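Carboxypeptidase D (Drosophila melanogaster, PDB 3MN8) is a zinc-dependent metallocarboxypeptidase that releases C-terminal arginine or lysine from peptides and proteins, including growth factors, peptide hormones and neuropeptides. Local coordinates at residues P93-A98 with D291-F296. Numbering follows the deposited sequence.
Sequences PVKYIA and DFNYAF
Lys95 and Asn293 meet through one buried hydrogen bond inside the zinc-carboxypeptidase (M14) catalytic domain, here the first carboxypeptidase-like domain in its active 1B form, joining strand 93-97 of the eight-stranded mixed sheet to helix 289-296. NZ of Lys95 donates to OD1 of Asn293 across 2.5 Å. The C=O···N angle is 133° and the ammonium nitrogen stands 31° off the carbonyl plane, so the donor approaches the amide oxygen obliquely. CG of Lys95 lies between the backbone N and the carbonyl carbon, and the chain bends at chi2, chi3 and chi4 to bring NZ to OD1. The two side chains reach toward each other from opposite directions, spanning 11.1 Å between CA of Lys95 and CA of Asn293, and together they bury just 66 Å². NZ and CE are the only Lys95 atoms within 4.2 Å of Asn293, so within these two segments strand and helix meet through polar ends and not by packing.

Helix 196-205 flanks both partners: Lys95 touches Trp204 and Ile205, and Ile205 also meets Asn293. Lys95 forms a cation-pi contact with Phe210 as well. Backbone bonding to Ala214 holds Lys95 beside strand 212-217, which ends at the zinc ligand His217, whose side chain is about 10 Å from that of Asn293. With chi1 at -82°, CG of Asn293 sits beside its own backbone N, and the amide rotation is set by both its ends: OD1 accepts from Lys95, while ND2 bonds to Met289 O.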
loop_
_atom_site.group_PDB
_atom_site.type_symbol
_atom_site.label_atom_id
_atom_site.label_comp_id
_atom_site.label_asym_id
_atom_site.label_seq_id
_atom_site.Cartn_x
_atom_site.Cartn_y
_atom_site.Cartn_z
ATOM N N PRO A 93 8.533 6.491 -0.472
ATOM C CA PRO A 93 7.347 6.473 -1.329
ATOM C C PRO A 93 6.402 5.398 -0.813
ATOM O O PRO A 93 6.823 4.320 -0.382
ATOM C CB PRO A 93 7.895 6.101 -2.720
ATOM C CG PRO A 93 9.296 5.632 -2.503
ATOM C CD PRO A 93 9.625 5.683 -1.023
ATOM N N VAL A 94 5.114 5.702 -0.837
ATOM C CA VAL A 94 4.120 4.788 -0.326
ATOM C C VAL A 94 2.913 4.899 -1.239
ATOM O O VAL A 94 2.764 5.909 -1.935
ATOM C CB VAL A 94 3.722 5.171 1.109
ATOM C CG1 VAL A 94 2.730 4.171 1.670
ATOM C CG2 VAL A 94 4.958 5.273 1.998
ATOM N N LYS A 95 2.063 3.871 -1.252
ATOM C CA LYS A 95 0.833 3.896 -2.052
ATOM C C LYS A 95 -0.379 3.267 -1.359
ATOM O O LYS A 95 -0.255 2.337 -0.556
ATOM C CB LYS A 95 1.050 3.240 -3.418
ATOM C CG LYS A 95 1.374 1.759 -3.374
ATOM C CD LYS A 95 2.629 1.472 -4.195
ATOM C CE LYS A 95 2.587 0.073 -4.800
ATOM N NZ LYS A 95 2.316 -1.010 -3.815
ATOM N N TYR A 96 -1.550 3.805 -1.670
ATOM C CA TYR A 96 -2.819 3.188 -1.295
ATOM C C TYR A 96 -3.617 2.879 -2.562
ATOM O O TYR A 96 -3.855 3.770 -3.388
ATOM C CB TYR A 96 -3.634 4.122 -0.400
ATOM C CG TYR A 96 -3.301 4.014 1.068
ATOM C CD1 TYR A 96 -2.680 2.880 1.577
ATOM C CD2 TYR A 96 -3.622 5.042 1.953
ATOM C CE1 TYR A 96 -2.393 2.768 2.920
ATOM C CE2 TYR A 96 -3.331 4.942 3.303
ATOM C CZ TYR A 96 -2.709 3.799 3.780
ATOM O OH TYR A 96 -2.395 3.665 5.116
ATOM N N ILE A 97 -4.014 1.625 -2.751
ATOM C CA ILE A 97 -4.892 1.333 -3.880
ATOM C C ILE A 97 -6.245 0.866 -3.370
ATOM O O ILE A 97 -6.331 0.272 -2.294
ATOM C CB ILE A 97 -4.302 0.312 -4.889
ATOM C CG1 ILE A 97 -2.975 0.809 -5.497
ATOM C CG2 ILE A 97 -5.289 0.101 -6.024
ATOM C CD1 ILE A 97 -1.742 0.458 -4.720
ATOM N N ALA A 98 -7.298 1.150 -4.134
ATOM C CA ALA A 98 -8.637 0.710 -3.773
ATOM C C ALA A 98 -9.418 0.180 -4.979
ATOM O O ALA A 98 -8.969 0.267 -6.119
ATOM C CB ALA A 98 -9.388 1.844 -3.117
ATOM N N ASP A 291 0.887 -10.188 -2.639
ATOM C CA ASP A 291 2.101 -10.986 -2.615
ATOM C C ASP A 291 3.037 -10.575 -3.742
ATOM O O ASP A 291 4.248 -10.801 -3.658
ATOM C CB ASP A 291 1.784 -12.492 -2.656
ATOM C CG ASP A 291 1.204 -13.008 -1.335
ATOM O OD1 ASP A 291 0.943 -12.186 -0.426
ATOM O OD2 ASP A 291 1.014 -14.237 -1.202
ATOM N N PHE A 292 2.480 -9.963 -4.787
ATOM C CA PHE A 292 3.310 -9.548 -5.908
ATOM C C PHE A 292 4.244 -8.408 -5.495
ATOM O O PHE A 292 5.436 -8.415 -5.821
ATOM C CB PHE A 292 2.485 -9.160 -7.126
ATOM C CG PHE A 292 3.284 -8.478 -8.185
ATOM C CD1 PHE A 292 3.894 -9.217 -9.181
ATOM C CD2 PHE A 292 3.452 -7.095 -8.175
ATOM C CE1 PHE A 292 4.660 -8.598 -10.165
ATOM C CE2 PHE A 292 4.204 -6.469 -9.154
ATOM C CZ PHE A 292 4.813 -7.219 -10.149
ATOM N N ASN A 293 3.707 -7.447 -4.756
ATOM C CA ASN A 293 4.535 -6.406 -4.160
ATOM C C ASN A 293 5.751 -6.957 -3.402
ATOM O O ASN A 293 6.893 -6.545 -3.632
ATOM C CB ASN A 293 3.690 -5.524 -3.237
ATOM C CG ASN A 293 2.923 -4.442 -3.998
ATOM O OD1 ASN A 293 3.367 -3.289 -4.090
ATOM N ND2 ASN A 293 1.763 -4.812 -4.543
ATOM N N TYR A 294 5.497 -7.904 -2.509
ATOM C CA TYR A 294 6.536 -8.383 -1.606
ATOM C C TYR A 294 7.604 -9.171 -2.349
ATOM O O TYR A 294 8.802 -8.978 -2.133
ATOM C CB TYR A 294 5.916 -9.233 -0.489
ATOM C CG TYR A 294 6.896 -9.687 0.572
ATOM C CD1 TYR A 294 7.575 -8.758 1.373
ATOM C CD2 TYR A 294 7.136 -11.049 0.789
ATOM C CE1 TYR A 294 8.472 -9.177 2.353
ATOM C CE2 TYR A 294 8.026 -11.479 1.764
ATOM C CZ TYR A 294 8.695 -10.541 2.545
ATOM O OH TYR A 294 9.578 -10.972 3.518
ATOM N N ALA A 295 7.148 -10.047 -3.238
ATOM C CA ALA A 295 8.014 -11.012 -3.911
ATOM C C ALA A 295 8.784 -10.436 -5.096
ATOM O O ALA A 295 9.792 -11.005 -5.497
ATOM C CB ALA A 295 7.203 -12.221 -4.353
ATOM N N PHE A 296 8.319 -9.325 -5.662
ATOM C CA PHE A 296 8.951 -8.789 -6.863
ATOM C C PHE A 296 9.394 -7.352 -6.662
ATOM O O PHE A 296 9.735 -6.652 -7.624
ATOM C CB PHE A 296 7.998 -8.874 -8.055
ATOM C CG PHE A 296 7.598 -10.291 -8.424
ATOM C CD1 PHE A 296 6.546 -10.932 -7.776
ATOM C CD2 PHE A 296 8.275 -10.981 -9.427
ATOM C CE1 PHE A 296 6.180 -12.229 -8.124
ATOM C CE2 PHE A 296 7.909 -12.286 -9.774
ATOM C CZ PHE A 296 6.865 -12.905 -9.122
#